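Local coordinates for protein eukaryotic Translation Initiation 4E (Schistosoma mansoni, PDB 3HXI) that binds the 7-methylguanosine cap of mRNA and a 4E-BP peptide, consistent with a role in recruiting mRNA for translation initiation, at residues 25-28 with 29-33; 44-47 with 48-51; 56-59 with 60-64; 168-171 with 172-176. One frame throughout, in Å; residues are numbered along the deposited sequence.

How the contacts relate
Contacts 1 and 3 both touch the cap analogue, from two turns whose centres lie about 16 Å apart, and each offers it a backbone carbonyl, weakly bonded in contact 1, which adds an indole stack. Contact 4 flanks the same pocket, linking strand 166-169 to helix 170-175 and reaching two further cap-site residues; it shares a sheet with contact 3. Contact 2 is the remote one, about 31 Å from contact 4 between centres, on helix 42-50 where the peptide binds. Each mixes buried and exposed residues. Apolar packing matters most in contacts 2 and 3, while contact 1 carries paired carboxylates at its surface and contact 4 relies on amide and backbone hydrogen bonds.

Contact 1. Residues 25-28 with 29-33; sequences KALD and WDECL. With GTG (7-methyl-guanosine-5'-triphosphate-5'-guanosine), chain C.
Glu-31 doubles back over the turn to reach Asp-28: its OE1 takes the Asp-28 N-H at 2.9 Å, a fairly straight bond (160°) that arrives on the anti side of the carboxylate and 21° out of its plane. Beneath it the turn is compact. Asp-28 O faces two backbone donors, Glu-31 N and Cys-32 N, both held weakly, and Cys-32 SG is tucked in 3.9 Å from Leu-27 CB. Trp-29 is buried too, but its indole serves the ligand: with CG anti to the backbone N (chi1 -176°) the ring leaves the turn and lies flat along the cap, C4A of the 7-methylguanine sitting 3.4 Å above the middle of one indole face. This is one of the tryptophan stacks by which eIF4E proteins recognise the cap, here presented by the loop between strands 11-21 and 33-41. The second guanine stays near the turn: its N2B makes a weak hydrogen bond to Leu-27 O at 3.1 Å. The outer side is much looser. There the carboxylates of Asp-28 and Glu-31 lie side by side and stacked, with OD2 of Asp-28 3.9 Å from OE1 of Glu-31, a like-charge pair at an exposed surface that may raise the proton affinity of one of them. Next to it, Asp-30 OD1 comes within 3.6 Å of Asp-28 CB, while its OD2 forms a salt bridge to Lys-74.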
loop_
_atom_site.group_PDB
_atom_site.type_symbol
_atom_site.label_atom_id
_atom_site.label_comp_id
_atom_site.label_asym_id
_atom_site.label_seq_id
_atom_site.Cartn_x
_atom_site.Cartn_y
_atom_site.Cartn_z
ATOM N N LYS A 25 -2.189 -23.271 8.477
ATOM C CA LYS A 25 -3.413 -23.962 8.872
ATOM C C LYS A 25 -3.776 -23.692 10.322
ATOM O O LYS A 25 -2.905 -23.654 11.196
ATOM C CB LYS A 25 -3.263 -25.454 8.631
ATOM N N ALA A 26 -5.063 -23.475 10.574
ATOM C CA ALA A 26 -5.563 -23.332 11.936
ATOM C C ALA A 26 -5.095 -22.049 12.633
ATOM O O ALA A 26 -5.057 -21.977 13.865
ATOM C CB ALA A 26 -5.210 -24.572 12.777
ATOM N N LEU A 27 -4.734 -21.036 11.848
ATOM C CA LEU A 27 -4.538 -19.703 12.413
ATOM C C LEU A 27 -5.637 -18.787 11.889
ATOM O O LEU A 27 -6.042 -18.908 10.730
ATOM C CB LEU A 27 -3.154 -19.147 12.057
ATOM C CG LEU A 27 -1.924 -19.777 12.719
ATOM C CD1 LEU A 27 -0.665 -19.187 12.106
ATOM C CD2 LEU A 27 -1.937 -19.566 14.234
ATOM N N ASP A 28 -6.131 -17.890 12.742
ATOM C CA ASP A 28 -7.072 -16.862 12.300
ATOM C C ASP A 28 -6.334 -15.945 11.327
ATOM O O ASP A 28 -5.097 -15.875 11.360
ATOM C CB ASP A 28 -7.605 -16.054 13.488
ATOM C CG ASP A 28 -8.513 -16.879 14.410
ATOM O OD1 ASP A 28 -8.990 -17.955 14.002
ATOM O OD2 ASP A 28 -8.745 -16.446 15.542
ATOM N N TRP A 29 -7.084 -15.252 10.473
ATOM C CA TRP A 29 -6.482 -14.362 9.480
ATOM C C TRP A 29 -5.461 -13.393 10.109
ATOM O O TRP A 29 -4.330 -13.274 9.629
ATOM C CB TRP A 29 -7.553 -13.600 8.678
ATOM C CG TRP A 29 -6.948 -12.747 7.576
ATOM C CD1 TRP A 29 -6.694 -13.124 6.285
ATOM C CD2 TRP A 29 -6.518 -11.385 7.689
ATOM N NE1 TRP A 29 -6.131 -12.060 5.580
ATOM C CE2 TRP A 29 -6.007 -10.992 6.427
ATOM C CE3 TRP A 29 -6.519 -10.455 8.735
ATOM C CZ2 TRP A 29 -5.484 -9.708 6.195
ATOM C CZ3 TRP A 29 -6.014 -9.180 8.502
ATOM C CH2 TRP A 29 -5.502 -8.820 7.237
ATOM N N ASP A 30 -5.848 -12.713 11.185
ATOM C CA ASP A 30 -4.962 -11.696 11.757
ATOM C C ASP A 30 -3.716 -12.292 12.415
ATOM O O ASP A 30 -2.703 -11.615 12.548
ATOM C CB ASP A 30 -5.723 -10.760 12.713
ATOM C CG ASP A 30 -6.312 -11.474 13.912
ATOM O OD1 ASP A 30 -6.409 -12.717 13.913
ATOM O OD2 ASP A 30 -6.700 -10.768 14.867
ATOM N N GLU A 31 -3.803 -13.559 12.814
ATOM C CA GLU A 31 -2.682 -14.277 13.425
ATOM C C GLU A 31 -1.622 -14.669 12.392
ATOM O O GLU A 31 -0.514 -15.071 12.750
ATOM C CB GLU A 31 -3.190 -15.528 14.143
ATOM C CG GLU A 31 -4.122 -15.208 15.297
ATOM C CD GLU A 31 -4.622 -16.428 16.031
ATOM O OE1 GLU A 31 -4.985 -17.438 15.386
ATOM O OE2 GLU A 31 -4.680 -16.354 17.278
ATOM N N CYS A 32 -1.972 -14.560 11.113
ATOM C CA CYS A 32 -1.034 -14.868 10.037
ATOM C C CYS A 32 -0.159 -13.668 9.692
ATOM O O CYS A 32 0.798 -13.808 8.923
ATOM C CB CYS A 32 -1.760 -15.341 8.775
ATOM S SG CYS A 32 -2.658 -16.917 8.919
ATOM N N LEU A 33 -0.494 -12.516 10.271
ATOM C CA LEU A 33 0.258 -11.275 10.096
ATOM C C LEU A 33 1.377 -11.182 11.112
ATOM O O LEU A 33 1.181 -11.503 12.298
ATOM C CB LEU A 33 -0.651 -10.069 10.286
ATOM C CG LEU A 33 -1.660 -9.800 9.184
ATOM C CD1 LEU A 33 -2.736 -8.844 9.698
ATOM C CD2 LEU A 33 -0.982 -9.247 7.928
HETATM P PA GTG C . -7.648 -11.610 0.228
HETATM O O1A GTG C . -6.366 -12.346 0.510
HETATM O O2A GTG C . -7.686 -10.106 0.068
HETATM O O3A GTG C . -8.450 -12.228 -1.019
HETATM P PB GTG C . -7.969 -13.267 -2.122
HETATM O O1B GTG C . -6.695 -12.811 -2.790
HETATM O O2B GTG C . -9.204 -13.546 -2.973
HETATM O O3B GTG C . -7.730 -14.572 -1.214
HETATM N N9A GTG C . -9.304 -10.889 5.273
HETATM C C8A GTG C . -8.643 -10.085 4.434
HETATM N N7A GTG C . -8.428 -8.900 5.049
HETATM C C7X GTG C . -7.715 -7.763 4.416
HETATM C C5A GTG C . -8.961 -8.981 6.271
HETATM C C6A GTG C . -9.026 -8.053 7.316
HETATM O O6A GTG C . -8.539 -6.901 7.239
HETATM N N1A GTG C . -9.665 -8.426 8.453
HETATM C C2A GTG C . -10.199 -9.684 8.563
HETATM N N2A GTG C . -10.832 -10.081 9.681
HETATM N N3A GTG C . -10.128 -10.577 7.550
HETATM C C4A GTG C . -9.506 -10.234 6.409
HETATM O O5D GTG C . -8.614 -11.935 1.441
HETATM C C5D GTG C . -8.916 -13.294 1.738
HETATM C C4D GTG C . -9.743 -13.355 3.002
HETATM O O4D GTG C . -8.934 -12.932 4.091
HETATM C C3D GTG C . -10.939 -12.425 3.003
HETATM O O3D GTG C . -12.045 -12.999 2.310
HETATM C C2D GTG C . -11.187 -12.257 4.483
HETATM O O2D GTG C . -11.915 -13.388 4.986
HETATM C C1D GTG C . -9.770 -12.279 5.045
HETATM P PG GTG C . -7.050 -15.958 -1.661
HETATM O O1G GTG C . -6.192 -15.830 -2.879
HETATM O O2G GTG C . -8.112 -17.042 -1.601
HETATM O O5E GTG C . -6.090 -16.185 -0.392
HETATM C C5E GTG C . -4.918 -15.389 -0.227
HETATM C C4E GTG C . -4.140 -15.864 0.983
HETATM O O4E GTG C . -4.940 -15.664 2.152
HETATM C C3E GTG C . -3.831 -17.349 0.944
HETATM O O3E GTG C . -2.628 -17.546 1.705
HETATM C C2E GTG C . -4.981 -17.996 1.704
HETATM O O2E GTG C . -4.628 -19.261 2.286
HETATM C C1E GTG C . -5.227 -16.935 2.768
HETATM N N9B GTG C . -6.592 -16.829 3.322
HETATM C C8B GTG C . -7.614 -16.523 2.349
HETATM N N7B GTG C . -8.793 -16.438 3.205
HETATM C C5B GTG C . -8.401 -16.640 4.499
HETATM C C6B GTG C . -9.125 -16.662 5.783
HETATM O O6B GTG C . -10.368 -16.454 5.761
HETATM N N1B GTG C . -8.413 -16.923 6.916
HETATM C C2B GTG C . -7.054 -17.145 6.891
HETATM N N2B GTG C . -6.359 -17.393 8.029
HETATM N N3B GTG C . -6.332 -17.134 5.744
HETATM C C4B GTG C . -6.949 -16.881 4.572
#

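Contact 2. Residues 44-47 with 48-51; sequences DFWS and VLTH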
loop_
_atom_site.group_PDB
_atom_site.type_symbol
_atom_site.label_atom_id
_atom_site.label_comp_id
_atom_site.label_asym_id
_atom_site.label_seq_id
_atom_site.Cartn_x
_atom_site.Cartn_y
_atom_site.Cartn_z
ATOM N N ASP A 44 16.164 3.830 6.978
ATOM C CA ASP A 44 15.592 2.608 7.528
ATOM C C ASP A 44 14.504 2.043 6.610
ATOM O O ASP A 44 14.327 0.835 6.551
ATOM C CB ASP A 44 15.051 2.857 8.935
ATOM C CG ASP A 44 16.149 2.886 9.982
ATOM O OD1 ASP A 44 17.292 2.525 9.650
ATOM O OD2 ASP A 44 15.854 3.245 11.141
ATOM N N PHE A 45 13.786 2.914 5.910
ATOM C CA PHE A 45 12.881 2.476 4.831
ATOM C C PHE A 45 13.607 1.562 3.820
ATOM O O PHE A 45 13.189 0.420 3.567
ATOM C CB PHE A 45 12.302 3.694 4.094
ATOM C CG PHE A 45 11.676 3.350 2.774
ATOM C CD1 PHE A 45 10.583 2.488 2.714
ATOM C CD2 PHE A 45 12.205 3.856 1.588
ATOM C CE1 PHE A 45 10.002 2.150 1.493
ATOM C CE2 PHE A 45 11.626 3.532 0.351
ATOM C CZ PHE A 45 10.524 2.676 0.307
ATOM N N TRP A 46 14.700 2.062 3.244
ATOM C CA TRP A 46 15.448 1.283 2.269
ATOM C C TRP A 46 16.064 0.007 2.864
ATOM O O TRP A 46 16.170 -1.003 2.166
ATOM C CB TRP A 46 16.514 2.121 1.563
ATOM C CG TRP A 46 15.980 3.126 0.550
ATOM C CD1 TRP A 46 16.241 4.472 0.509
ATOM C CD2 TRP A 46 15.125 2.855 -0.567
ATOM N NE1 TRP A 46 15.587 5.055 -0.556
ATOM C CE2 TRP A 46 14.907 4.082 -1.240
ATOM C CE3 TRP A 46 14.512 1.694 -1.064
ATOM C CZ2 TRP A 46 14.111 4.176 -2.390
ATOM C CZ3 TRP A 46 13.720 1.791 -2.218
ATOM C CH2 TRP A 46 13.517 3.026 -2.853
ATOM N N SER A 47 16.479 0.057 4.132
ATOM C CA SER A 47 17.061 -1.117 4.791
ATOM C C SER A 47 16.041 -2.247 4.963
ATOM O O SER A 47 16.374 -3.429 4.795
ATOM C CB SER A 47 17.696 -0.744 6.134
ATOM O OG SER A 47 18.934 -0.078 5.936
ATOM N N VAL A 48 14.807 -1.893 5.294
ATOM C CA VAL A 48 13.712 -2.865 5.339
ATOM C C VAL A 48 13.577 -3.587 3.995
ATOM O O VAL A 48 13.500 -4.817 3.954
ATOM C CB VAL A 48 12.351 -2.209 5.680
ATOM C CG1 VAL A 48 11.259 -3.281 5.803
ATOM C CG2 VAL A 48 12.445 -1.376 6.969
ATOM N N LEU A 49 13.530 -2.824 2.897
ATOM C CA LEU A 49 13.332 -3.426 1.579
ATOM C C LEU A 49 14.524 -4.316 1.184
ATOM O O LEU A 49 14.330 -5.397 0.623
ATOM C CB LEU A 49 13.031 -2.375 0.507
ATOM C CG LEU A 49 11.655 -1.688 0.593
ATOM C CD1 LEU A 49 11.495 -0.711 -0.581
ATOM C CD2 LEU A 49 10.500 -2.679 0.607
ATOM N N THR A 50 15.739 -3.877 1.525
ATOM C CA THR A 50 16.962 -4.652 1.241
ATOM C C THR A 50 17.085 -5.955 2.059
ATOM O O THR A 50 17.872 -6.849 1.708
ATOM C CB THR A 50 18.234 -3.788 1.446
ATOM O OG1 THR A 50 18.197 -2.672 0.555
ATOM C CG2 THR A 50 19.508 -4.590 1.158
ATOM N N HIS A 51 16.326 -6.056 3.146
ATOM C CA HIS A 51 16.437 -7.193 4.060
ATOM C C HIS A 51 15.188 -8.067 4.129
ATOM O O HIS A 51 15.053 -8.907 5.022
ATOM C CB HIS A 51 16.794 -6.697 5.457
ATOM C CG HIS A 51 18.135 -6.037 5.527
ATOM N ND1 HIS A 51 18.405 -4.988 6.379
ATOM C CD2 HIS A 51 19.281 -6.269 4.840
ATOM C CE1 HIS A 51 19.663 -4.610 6.225
ATOM N NE2 HIS A 51 20.215 -5.367 5.294
#
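Val-48 N bonds to Asp-44 O at 3.0 Å and Thr-50 N to Trp-46 O at 3.0 Å, the i to i+4 pattern of an alpha helix, with a longer, weak bond from Leu-49 N to Phe-45 O between them. Trp-46 O is gripped twice, because Thr-50 OG1 also donates to it at 3.1 Å; the hydroxyl and the amide approach from opposite faces of the carbonyl plane. The hydroxyl gets there by standing beside its own backbone N (chi1 -61°), a common way for threonine to fold back on a helix. This helix, 42-50, crosses the convex side of the eIF4E sheet and meets the 4E-BP peptide, whose backbone accepts a hydrogen bond from Trp-46 NE1. Leu-49 CD1 rests against both aromatic side chains from one side, 3.6 Å from Phe-45 CZ and 3.7 Å from Trp-46 CZ3, the leucine crossing both aslant. Phe-45 in turn places CE2 3.4 Å above the middle of one face of the Trp-46 indole. On the buried side Phe-45 packs against Leu-104 and Ile-108 of helix 96-108. At the C-terminal end the His-51 ring comes back obliquely to Ser-47 O, its ND1 3.0 Å away but at an angle too poor for a hydrogen bond.

Contact 3. Residues 56-59 with 60-64; sequences REIT and YGKDL. With GTG (7-methyl-guanosine-5'-triphosphate-5'-guanosine), chain C.
The flat group that matters here is the Thr-59 carbonyl: Lys-62 N donates to Thr-59 O at 3.2 Å, tilted 25° from the carbonyl plane, and closes a type II beta turn from Thr-59 to Lys-62 that leads into strand 63-68. The Tyr-60 side chain heads off to Ser-130 instead of stacking within the turn. Gly-61 fills the third position with a positive phi of 83°, where glycine is favoured. Below the turn the packing is apolar. Ile-58 and Leu-64 reach toward each other tip to tip, their CD1 atoms 3.3 Å apart, tighter than usual van der Waals contact. The Ile-58 and Lys-62 side chains cross at about a right angle; Ile-58 CG2, which its position anti to the backbone N turns toward the lysine, lies 3.7 Å from Lys-62 CG. It also rests 3.4 Å from Lys-62 O, a buried carbonyl with no polar partner in the model. Asp-63 sits in the second shell of the ligand site: its OD1 pairs with Arg-129, which itself hydrogen-bonds the cap analogue. On the turn itself, Gly-61 O accepts a hydrogen bond from ribose hydroxyl O3E of the second nucleoside, at 3.1 Å.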
loop_
_atom_site.group_PDB
_atom_site.type_symbol
_atom_site.label_atom_id
_atom_site.label_comp_id
_atom_site.label_asym_id
_atom_site.label_seq_id
_atom_site.Cartn_x
_atom_site.Cartn_y
_atom_site.Cartn_z
ATOM N N ARG A 56 9.068 -9.774 -6.684
ATOM C CA ARG A 56 9.165 -10.726 -7.789
ATOM C C ARG A 56 9.566 -12.125 -7.329
ATOM O O ARG A 56 9.360 -13.095 -8.057
ATOM C CB ARG A 56 10.090 -10.198 -8.887
ATOM N N GLU A 57 10.091 -12.233 -6.108
ATOM C CA GLU A 57 10.555 -13.525 -5.557
ATOM C C GLU A 57 9.548 -14.216 -4.624
ATOM O O GLU A 57 9.673 -15.425 -4.358
ATOM C CB GLU A 57 11.898 -13.334 -4.842
ATOM N N ILE A 58 8.558 -13.462 -4.134
ATOM C CA ILE A 58 7.602 -13.950 -3.130
ATOM C C ILE A 58 6.742 -15.081 -3.652
ATOM O O ILE A 58 6.362 -15.090 -4.827
ATOM C CB ILE A 58 6.649 -12.834 -2.609
ATOM C CG1 ILE A 58 7.426 -11.581 -2.239
ATOM C CG2 ILE A 58 5.890 -13.292 -1.357
ATOM C CD1 ILE A 58 6.535 -10.460 -1.764
ATOM N N THR A 59 6.435 -16.025 -2.765
ATOM C CA THR A 59 5.581 -17.160 -3.084
ATOM C C THR A 59 4.101 -16.721 -3.072
ATOM O O THR A 59 3.708 -15.860 -2.273
ATOM C CB THR A 59 5.824 -18.332 -2.091
ATOM O OG1 THR A 59 5.462 -17.936 -0.764
ATOM C CG2 THR A 59 7.294 -18.740 -2.082
ATOM N N TYR A 60 3.291 -17.302 -3.953
ATOM C CA TYR A 60 1.884 -16.912 -4.059
ATOM C C TYR A 60 1.153 -17.006 -2.721
ATOM O O TYR A 60 1.374 -17.948 -1.945
ATOM C CB TYR A 60 1.148 -17.750 -5.094
ATOM C CG TYR A 60 1.586 -17.527 -6.524
ATOM C CD1 TYR A 60 1.600 -16.250 -7.091
ATOM C CD2 TYR A 60 1.958 -18.603 -7.322
ATOM C CE1 TYR A 60 1.994 -16.054 -8.421
ATOM C CE2 TYR A 60 2.346 -18.419 -8.642
ATOM C CZ TYR A 60 2.358 -17.150 -9.188
ATOM O OH TYR A 60 2.745 -16.987 -10.505
ATOM N N GLY A 61 0.303 -16.017 -2.453
ATOM C CA GLY A 61 -0.514 -15.986 -1.240
ATOM C C GLY A 61 0.179 -15.449 0.002
ATOM O O GLY A 61 -0.457 -15.372 1.069
ATOM N N LYS A 62 1.473 -15.115 -0.113
ATOM C CA LYS A 62 2.245 -14.468 0.968
ATOM C C LYS A 62 2.279 -12.982 0.658
ATOM O O LYS A 62 2.745 -12.592 -0.405
ATOM C CB LYS A 62 3.670 -15.008 1.050
ATOM C CG LYS A 62 4.607 -14.177 1.972
ATOM C CD LYS A 62 5.955 -14.873 2.208
ATOM C CE LYS A 62 7.057 -13.857 2.530
ATOM N NZ LYS A 62 8.251 -14.517 3.152
ATOM N N ASP A 63 1.759 -12.163 1.560
ATOM C CA ASP A 63 1.483 -10.776 1.228
ATOM C C ASP A 63 2.351 -9.823 2.051
ATOM O O ASP A 63 2.826 -10.185 3.124
ATOM C CB ASP A 63 -0.010 -10.460 1.437
ATOM C CG ASP A 63 -0.938 -11.315 0.563
ATOM O OD1 ASP A 63 -0.448 -11.961 -0.366
ATOM O OD2 ASP A 63 -2.175 -11.337 0.800
ATOM N N LEU A 64 2.533 -8.609 1.537
ATOM C CA LEU A 64 3.291 -7.553 2.195
ATOM C C LEU A 64 2.342 -6.393 2.498
ATOM O O LEU A 64 1.574 -5.967 1.623
ATOM C CB LEU A 64 4.406 -7.053 1.280
ATOM C CG LEU A 64 5.312 -8.102 0.633
ATOM C CD1 LEU A 64 6.263 -7.422 -0.383
ATOM C CD2 LEU A 64 6.080 -8.864 1.711
HETATM P PA GTG C . -7.648 -11.610 0.228
HETATM O O1A GTG C . -6.366 -12.346 0.510
HETATM O O2A GTG C . -7.686 -10.106 0.068
HETATM O O3A GTG C . -8.450 -12.228 -1.019
HETATM P PB GTG C . -7.969 -13.267 -2.122
HETATM O O1B GTG C . -6.695 -12.811 -2.790
HETATM O O2B GTG C . -9.204 -13.546 -2.973
HETATM O O3B GTG C . -7.730 -14.572 -1.214
HETATM N N9A GTG C . -9.304 -10.889 5.273
HETATM C C8A GTG C . -8.643 -10.085 4.434
HETATM N N7A GTG C . -8.428 -8.900 5.049
HETATM C C7X GTG C . -7.715 -7.763 4.416
HETATM C C5A GTG C . -8.961 -8.981 6.271
HETATM C C6A GTG C . -9.026 -8.053 7.316
HETATM O O6A GTG C . -8.539 -6.901 7.239
HETATM N N1A GTG C . -9.665 -8.426 8.453
HETATM C C2A GTG C . -10.199 -9.684 8.563
HETATM N N2A GTG C . -10.832 -10.081 9.681
HETATM N N3A GTG C . -10.128 -10.577 7.550
HETATM C C4A GTG C . -9.506 -10.234 6.409
HETATM O O5D GTG C . -8.614 -11.935 1.441
HETATM C C5D GTG C . -8.916 -13.294 1.738
HETATM C C4D GTG C . -9.743 -13.355 3.002
HETATM O O4D GTG C . -8.934 -12.932 4.091
HETATM C C3D GTG C . -10.939 -12.425 3.003
HETATM O O3D GTG C . -12.045 -12.999 2.310
HETATM C C2D GTG C . -11.187 -12.257 4.483
HETATM O O2D GTG C . -11.915 -13.388 4.986
HETATM C C1D GTG C . -9.770 -12.279 5.045
HETATM P PG GTG C . -7.050 -15.958 -1.661
HETATM O O1G GTG C . -6.192 -15.830 -2.879
HETATM O O2G GTG C . -8.112 -17.042 -1.601
HETATM O O5E GTG C . -6.090 -16.185 -0.392
HETATM C C5E GTG C . -4.918 -15.389 -0.227
HETATM C C4E GTG C . -4.140 -15.864 0.983
HETATM O O4E GTG C . -4.940 -15.664 2.152
HETATM C C3E GTG C . -3.831 -17.349 0.944
HETATM O O3E GTG C . -2.628 -17.546 1.705
HETATM C C2E GTG C . -4.981 -17.996 1.704
HETATM O O2E GTG C . -4.628 -19.261 2.286
HETATM C C1E GTG C . -5.227 -16.935 2.768
HETATM N N9B GTG C . -6.592 -16.829 3.322
HETATM C C8B GTG C . -7.614 -16.523 2.349
HETATM N N7B GTG C . -8.793 -16.438 3.205
HETATM C C5B GTG C . -8.401 -16.640 4.499
HETATM C C6B GTG C . -9.125 -16.662 5.783
HETATM O O6B GTG C . -10.368 -16.454 5.761
HETATM N N1B GTG C . -8.413 -16.923 6.916
HETATM C C2B GTG C . -7.054 -17.145 6.891
HETATM N N2B GTG C . -6.359 -17.393 8.029
HETATM N N3B GTG C . -6.332 -17.134 5.744
HETATM C C4B GTG C . -6.949 -16.881 4.572
#

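Contact 4. Residues 168-171 with 172-176; sequences QPVS and DQRSQ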
loop_
_atom_site.group_PDB
_atom_site.type_symbol
_atom_site.label_atom_id
_atom_site.label_comp_id
_atom_site.label_asym_id
_atom_site.label_seq_id
_atom_site.Cartn_x
_atom_site.Cartn_y
_atom_site.Cartn_z
ATOM N N GLN A 168 -12.710 0.509 -3.645
ATOM C CA GLN A 168 -13.623 -0.450 -3.020
ATOM C C GLN A 168 -13.672 -0.185 -1.534
ATOM O O GLN A 168 -12.677 -0.384 -0.832
ATOM C CB GLN A 168 -13.158 -1.892 -3.276
ATOM C CG GLN A 168 -12.938 -2.172 -4.726
ATOM C CD GLN A 168 -12.320 -3.525 -4.986
ATOM O OE1 GLN A 168 -11.690 -4.131 -4.101
ATOM N NE2 GLN A 168 -12.507 -4.019 -6.211
ATOM N N PRO A 169 -14.837 0.277 -1.045
ATOM C CA PRO A 169 -15.022 0.471 0.371
ATOM C C PRO A 169 -14.852 -0.850 1.094
ATOM O O PRO A 169 -15.080 -1.921 0.504
ATOM C CB PRO A 169 -16.480 0.952 0.474
ATOM C CG PRO A 169 -16.775 1.544 -0.861
ATOM C CD PRO A 169 -16.050 0.615 -1.805
ATOM N N VAL A 170 -14.434 -0.768 2.354
ATOM C CA VAL A 170 -14.282 -1.944 3.221
ATOM C C VAL A 170 -15.530 -2.845 3.221
ATOM O O VAL A 170 -15.430 -4.061 3.147
ATOM C CB VAL A 170 -13.867 -1.533 4.668
ATOM C CG1 VAL A 170 -13.899 -2.731 5.596
ATOM C CG2 VAL A 170 -12.460 -0.937 4.659
ATOM N N SER A 171 -16.715 -2.249 3.267
ATOM C CA SER A 171 -17.950 -3.051 3.243
ATOM C C SER A 171 -17.980 -4.016 2.039
ATOM O O SER A 171 -18.288 -5.216 2.185
ATOM C CB SER A 171 -19.181 -2.137 3.286
ATOM O OG SER A 171 -19.171 -1.193 2.226
ATOM N N ASP A 172 -17.603 -3.506 0.867
ATOM C CA ASP A 172 -17.523 -4.324 -0.345
ATOM C C ASP A 172 -16.410 -5.367 -0.282
ATOM O O ASP A 172 -16.566 -6.468 -0.816
ATOM C CB ASP A 172 -17.349 -3.445 -1.593
ATOM C CG ASP A 172 -18.543 -2.529 -1.845
ATOM O OD1 ASP A 172 -19.641 -2.774 -1.299
ATOM O OD2 ASP A 172 -18.380 -1.537 -2.573
ATOM N N GLN A 173 -15.284 -5.017 0.347
ATOM C CA GLN A 173 -14.179 -5.959 0.546
ATOM C C GLN A 173 -14.614 -7.118 1.449
ATOM O O GLN A 173 -14.348 -8.277 1.148
ATOM C CB GLN A 173 -12.958 -5.260 1.155
ATOM C CG GLN A 173 -12.281 -4.225 0.253
ATOM C CD GLN A 173 -11.115 -3.530 0.943
ATOM O OE1 GLN A 173 -10.249 -4.174 1.504
ATOM N NE2 GLN A 173 -11.111 -2.215 0.919
ATOM N N ARG A 174 -15.290 -6.795 2.545
ATOM C CA ARG A 174 -15.786 -7.801 3.485
ATOM C C ARG A 174 -16.667 -8.838 2.807
ATOM O O ARG A 174 -16.563 -10.044 3.083
ATOM C CB ARG A 174 -16.585 -7.141 4.609
ATOM C CG ARG A 174 -15.770 -6.219 5.503
ATOM C CD ARG A 174 -16.609 -5.752 6.691
ATOM N NE ARG A 174 -15.781 -5.379 7.833
ATOM C CZ ARG A 174 -15.112 -6.250 8.585
ATOM N NH1 ARG A 174 -15.167 -7.548 8.318
ATOM N NH2 ARG A 174 -14.388 -5.824 9.608
ATOM N N SER A 175 -17.514 -8.367 1.896
ATOM C CA SER A 175 -18.562 -9.194 1.313
ATOM C C SER A 175 -18.113 -9.902 0.032
ATOM O O SER A 175 -18.848 -10.727 -0.509
ATOM C CB SER A 175 -19.804 -8.342 1.066
ATOM O OG SER A 175 -19.595 -7.464 -0.031
ATOM N N GLN A 176 -16.896 -9.598 -0.424
ATOM C CA GLN A 176 -16.319 -10.201 -1.629
ATOM C C GLN A 176 -15.989 -11.682 -1.435
ATOM O O GLN A 176 -15.411 -12.065 -0.425
ATOM C CB GLN A 176 -15.052 -9.449 -2.034
ATOM C CG GLN A 176 -14.682 -9.583 -3.491
ATOM C CD GLN A 176 -13.906 -8.384 -3.992
ATOM O OE1 GLN A 176 -13.073 -7.814 -3.269
ATOM N NE2 GLN A 176 -14.176 -7.981 -5.236
#
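The junction where strand 166-169 runs straight into helix 170-175, with Pro-169 as N-cap residue, is stitched by Gln-173 reaching back to Gln-168. Gln-173 NE2 donates to Gln-168 O at 3.0 Å (157° at the hydrogen), with the acceptor close to the plane of the Gln-173 amide. That bond fixes which way the amide is turned, so its OE1 is presented to Trp-75 NE1. The first helical bonds start at once: Gln-173 N to Pro-169 O at 3.1 Å in the carbonyl plane, then Arg-174 N to Val-170 O at 2.8 Å, nearly along the C=O axis. Asp-172 lies side by side with the proline ring, OD2 3.3 Å from Pro-169 CD. Here its carboxylate is near the start of the helix, where the helix dipole would be expected to favour a negative charge. Arg-174 runs extended from CG to NE and passes Val-170 aslant, NE 3.9 Å from Val-170 CG1, before its NH2 forms a salt bridge to Glu-76. Glu-76 OE1 and the backbone N of Trp-75 hydrogen-bond the cap analogue; Gln-173 holds the Trp-75 indole by its N-H, and Arg-174 takes the other glutamate oxygen, OE2, a salt bridge that would help to orient the glutamate and to favour its charged form.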